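PDB 3TW5: transglutaminase elicitor from Phytophthora sojae, which probably cross-links proteins by joining glutamine and lysine side chains, and is an elicitor recognised by plant innate immunity. Local coordinates for residues L270-S275 against Y303-L308. The protein carries 1 engineered substitution. Sequence-based numbering, arbitrary orientation.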
ATOM      1  N   LEU A 270     -23.570   8.890 -20.790  1.00 36.88           N
ATOM      2  CA  LEU A 270     -22.187   8.623 -20.408  1.00 36.36           C
ATOM      3  C   LEU A 270     -21.488   9.880 -19.899  1.00 36.15           C
ATOM      4  O   LEU A 270     -21.872  10.998 -20.246  1.00 36.09           O
ATOM      5  CB  LEU A 270     -21.411   8.034 -21.593  1.00 36.29           C
ATOM      6  CG  LEU A 270     -21.971   6.803 -22.312  1.00 36.08           C
ATOM      7  CD1 LEU A 270     -21.249   6.606 -23.624  1.00 35.98           C
ATOM      8  CD2 LEU A 270     -21.877   5.546 -21.452  1.00 36.03           C
ATOM      9  N   VAL A 271     -20.474   9.687 -19.058  1.00 35.75           N
ATOM     10  CA  VAL A 271     -19.615  10.781 -18.617  1.00 35.46           C
ATOM     11  C   VAL A 271     -18.165  10.334 -18.712  1.00 35.33           C
ATOM     12  O   VAL A 271     -17.769   9.362 -18.072  1.00 35.53           O
ATOM     13  CB  VAL A 271     -19.932  11.247 -17.167  1.00 35.43           C
ATOM     14  CG1 VAL A 271     -18.927  12.294 -16.704  1.00 35.31           C
ATOM     15  CG2 VAL A 271     -21.339  11.810 -17.066  1.00 35.33           C
ATOM     16  N   TYR A 272     -17.382  11.035 -19.526  1.00 35.16           N
ATOM     17  CA  TYR A 272     -15.949  10.792 -19.607  1.00 34.87           C
ATOM     18  C   TYR A 272     -15.284  11.425 -18.401  1.00 34.87           C
ATOM     19  O   TYR A 272     -15.443  12.619 -18.151  1.00 34.85           O
ATOM     20  CB  TYR A 272     -15.362  11.369 -20.898  1.00 34.79           C
ATOM     21  CG  TYR A 272     -13.844  11.390 -20.932  1.00 34.67           C
ATOM     22  CD1 TYR A 272     -13.119  10.263 -21.313  1.00 34.56           C
ATOM     23  CD2 TYR A 272     -13.135  12.538 -20.581  1.00 34.50           C
ATOM     24  CE1 TYR A 272     -11.733  10.277 -21.345  1.00 34.46           C
ATOM     25  CE2 TYR A 272     -11.749  12.561 -20.608  1.00 34.53           C
ATOM     26  CZ  TYR A 272     -11.055  11.427 -20.991  1.00 34.61           C
ATOM     27  OH  TYR A 272      -9.679  11.446 -21.019  1.00 35.02           O
ATOM     28  N   VAL A 273     -14.544  10.617 -17.651  1.00 34.90           N
ATOM     29  CA  VAL A 273     -13.868  11.101 -16.458  1.00 34.89           C
ATOM     30  C   VAL A 273     -12.369  10.876 -16.567  1.00 35.04           C
ATOM     31  O   VAL A 273     -11.916   9.804 -16.967  1.00 34.97           O
ATOM     32  CB  VAL A 273     -14.420  10.444 -15.162  1.00 34.85           C
ATOM     33  CG1 VAL A 273     -13.705  10.982 -13.922  1.00 34.60           C
ATOM     34  CG2 VAL A 273     -15.921  10.668 -15.039  1.00 34.67           C
ATOM     35  N   LYS A 274     -11.614  11.917 -16.237  1.00 35.27           N
ATOM     36  CA  LYS A 274     -10.183  11.815 -16.038  1.00 35.56           C
ATOM     37  C   LYS A 274      -9.905  12.207 -14.596  1.00 35.81           C
ATOM     38  O   LYS A 274     -10.236  13.319 -14.170  1.00 35.81           O
ATOM     39  CB  LYS A 274      -9.437  12.736 -17.002  1.00 35.65           C
ATOM     40  CG  LYS A 274      -7.949  12.903 -16.703  1.00 35.78           C
ATOM     41  CD  LYS A 274      -7.312  13.886 -17.673  1.00 36.05           C
ATOM     42  CE  LYS A 274      -5.933  14.305 -17.214  1.00 36.03           C
ATOM     43  NZ  LYS A 274      -5.265  15.169 -18.215  1.00 36.35           N
ATOM     44  N   SER A 275      -9.318  11.279 -13.844  1.00 36.05           N
ATOM     45  CA  SER A 275      -9.038  11.483 -12.424  1.00 36.21           C
ATOM     46  C   SER A 275      -7.654  10.972 -12.067  1.00 36.36           C
ATOM     47  O   SER A 275      -7.087  10.146 -12.784  1.00 36.47           O
ATOM     48  CB  SER A 275     -10.096  10.795 -11.559  1.00 36.11           C
ATOM     49  OG  SER A 275     -10.155   9.408 -11.831  1.00 36.16           O
ATOM     50  N   TYR A 303      -2.833   9.111 -13.679  1.00 40.30           N
ATOM     51  CA  TYR A 303      -4.123   9.464 -14.245  1.00 39.82           C
ATOM     52  C   TYR A 303      -4.863   8.215 -14.695  1.00 39.35           C
ATOM     53  O   TYR A 303      -4.249   7.225 -15.102  1.00 39.25           O
ATOM     54  CB  TYR A 303      -3.967  10.442 -15.413  1.00 40.09           C
ATOM     55  CG  TYR A 303      -3.545  11.832 -15.002  1.00 40.46           C
ATOM     56  CD1 TYR A 303      -4.453  12.718 -14.425  1.00 40.56           C
ATOM     57  CD2 TYR A 303      -2.233  12.263 -15.192  1.00 41.04           C
ATOM     58  CE1 TYR A 303      -4.065  14.001 -14.047  1.00 41.14           C
ATOM     59  CE2 TYR A 303      -1.831  13.542 -14.818  1.00 41.30           C
ATOM     60  CZ  TYR A 303      -2.749  14.406 -14.248  1.00 41.41           C
ATOM     61  OH  TYR A 303      -2.348  15.671 -13.878  1.00 41.70           O
ATOM     62  N   TYR A 304      -6.186   8.270 -14.598  1.00 38.72           N
ATOM     63  CA  TYR A 304      -7.048   7.198 -15.070  1.00 38.10           C
ATOM     64  C   TYR A 304      -8.185   7.782 -15.885  1.00 37.77           C
ATOM     65  O   TYR A 304      -8.767   8.806 -15.521  1.00 37.64           O
ATOM     66  CB  TYR A 304      -7.585   6.368 -13.900  1.00 38.08           C
ATOM     67  CG  TYR A 304      -6.499   5.712 -13.084  1.00 37.98           C
ATOM     68  CD1 TYR A 304      -5.776   4.631 -13.592  1.00 37.93           C
ATOM     69  CD2 TYR A 304      -6.182   6.178 -11.809  1.00 37.88           C
ATOM     70  CE1 TYR A 304      -4.768   4.028 -12.849  1.00 38.04           C
ATOM     71  CE2 TYR A 304      -5.175   5.579 -11.055  1.00 37.96           C
ATOM     72  CZ  TYR A 304      -4.474   4.505 -11.582  1.00 37.98           C
ATOM     73  OH  TYR A 304      -3.479   3.908 -10.845  1.00 38.24           O
ATOM     74  N   TYR A 305      -8.486   7.120 -16.994  1.00 37.36           N
ATOM     75  CA  TYR A 305      -9.472   7.597 -17.949  1.00 36.90           C
ATOM     76  C   TYR A 305     -10.542   6.531 -18.104  1.00 36.62           C
ATOM     77  O   TYR A 305     -10.238   5.369 -18.383  1.00 36.61           O
ATOM     78  CB  TYR A 305      -8.807   7.902 -19.297  1.00 36.93           C
ATOM     79  CG  TYR A 305      -7.477   8.617 -19.171  1.00 37.10           C
ATOM     80  CD1 TYR A 305      -7.409  10.011 -19.156  1.00 37.09           C
ATOM     81  CD2 TYR A 305      -6.287   7.897 -19.049  1.00 37.21           C
ATOM     82  CE1 TYR A 305      -6.189  10.669 -19.031  1.00 37.29           C
ATOM     83  CE2 TYR A 305      -5.064   8.542 -18.921  1.00 37.41           C
ATOM     84  CZ  TYR A 305      -5.021   9.928 -18.913  1.00 37.54           C
ATOM     85  OH  TYR A 305      -3.805  10.566 -18.787  1.00 37.80           O
ATOM     86  N   TYR A 306     -11.794   6.930 -17.916  1.00 36.18           N
ATOM     87  CA  TYR A 306     -12.905   5.997 -17.989  1.00 35.78           C
ATOM     88  C   TYR A 306     -14.229   6.664 -18.333  1.00 36.00           C
ATOM     89  O   TYR A 306     -14.438   7.848 -18.055  1.00 35.92           O
ATOM     90  CB  TYR A 306     -13.029   5.194 -16.683  1.00 35.46           C
ATOM     91  CG  TYR A 306     -12.933   6.004 -15.404  1.00 34.63           C
ATOM     92  CD1 TYR A 306     -11.701   6.240 -14.794  1.00 34.12           C
ATOM     93  CD2 TYR A 306     -14.079   6.516 -14.794  1.00 34.25           C
ATOM     94  CE1 TYR A 306     -11.608   6.978 -13.616  1.00 33.66           C
ATOM     95  CE2 TYR A 306     -13.998   7.253 -13.613  1.00 33.81           C
ATOM     96  CZ  TYR A 306     -12.761   7.480 -13.031  1.00 33.72           C
ATOM     97  OH  TYR A 306     -12.681   8.205 -11.867  1.00 33.28           O
ATOM     98  N   LEU A 307     -15.108   5.892 -18.962  1.00 36.27           N
ATOM     99  CA  LEU A 307     -16.487   6.299 -19.184  1.00 36.67           C
ATOM    100  C   LEU A 307     -17.327   5.763 -18.040  1.00 36.89           C
ATOM    101  O   LEU A 307     -17.286   4.570 -17.750  1.00 37.11           O
ATOM    102  CB  LEU A 307     -17.019   5.728 -20.505  1.00 36.61           C
ATOM    103  CG  LEU A 307     -16.477   6.207 -21.855  1.00 36.60           C
ATOM    104  CD1 LEU A 307     -16.983   5.295 -22.964  1.00 36.38           C
ATOM    105  CD2 LEU A 307     -16.861   7.658 -22.128  1.00 36.53           C
ATOM    106  N   LEU A 308     -18.076   6.640 -17.386  1.00 37.32           N
ATOM    107  CA  LEU A 308     -19.043   6.208 -16.383  1.00 37.80           C
ATOM    108  C   LEU A 308     -20.429   6.108 -17.008  1.00 38.22           C
ATOM    109  O   LEU A 308     -20.832   6.978 -17.786  1.00 38.48           O
ATOM    110  CB  LEU A 308     -19.063   7.163 -15.187  1.00 37.64           C
ATOM    111  CG  LEU A 308     -17.864   7.162 -14.234  1.00 37.60           C
ATOM    112  CD1 LEU A 308     -18.085   8.168 -13.116  1.00 37.49           C
ATOM    113  CD2 LEU A 308     -17.607   5.776 -13.658  1.00 37.48           C
TER
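Val273 meets two residues of the facing strand with its two methyl groups and CB. CB lies 3.6 Å from Tyr306 CE2, and CG1, anti to the backbone N (chi1 -179°), reaches the far end of the same ring near CZ and OH. CG2 turns instead to Leu308, 3.8 Å from its CD1. The ring of Tyr306 is swung toward 270-275 because its CG sits between the backbone N and the carbonyl carbon (chi1 46°); this sets Val273 O over the centre of one ring face. On the opposite face of the sheet, which carries Tyr272, Lys274, Tyr305 and Leu307, Leu307 CD2 packs on Tyr272 CB at 4.2 Å, with Phe255 and Tyr256 of helix 248-256 also against Leu307. These residues belong to two neighbouring antiparallel strands, 269-280 and 299-310, within the large sheet of the chain, and strand 232-246 pairs with the other edge of 269-280. Val271 with Leu308, Val273 with Tyr306 and Ser275 with Tyr304 form hydrogen-bonded pairs, each closed by two N-H...O bonds; that from Leu308 N to Val271 O is nearly straight, 176° at the hydrogen. On the Lys274 face, Tyr272 and Tyr305 run side by side, and the hydroxyl end of Tyr272 comes to rest by Tyr305 CD1. The extended chain of Lys274 follows the Tyr305 ring with CG and CD, then carries NZ over one face of Tyr303, a cation-pi contact 4.6 Å from the ring centroid. At the polar edge on the face of Val273 and Tyr306, Ser275 OG and Tyr306 OH share a hydrogen bond of 2.8 Å, the serine oxygen lying near the plane of the tyrosine ring; the same hydroxyl is also hydrogen-bonded to His206 ND1 of helix 202-215, which touches Val273 and Leu308 as well.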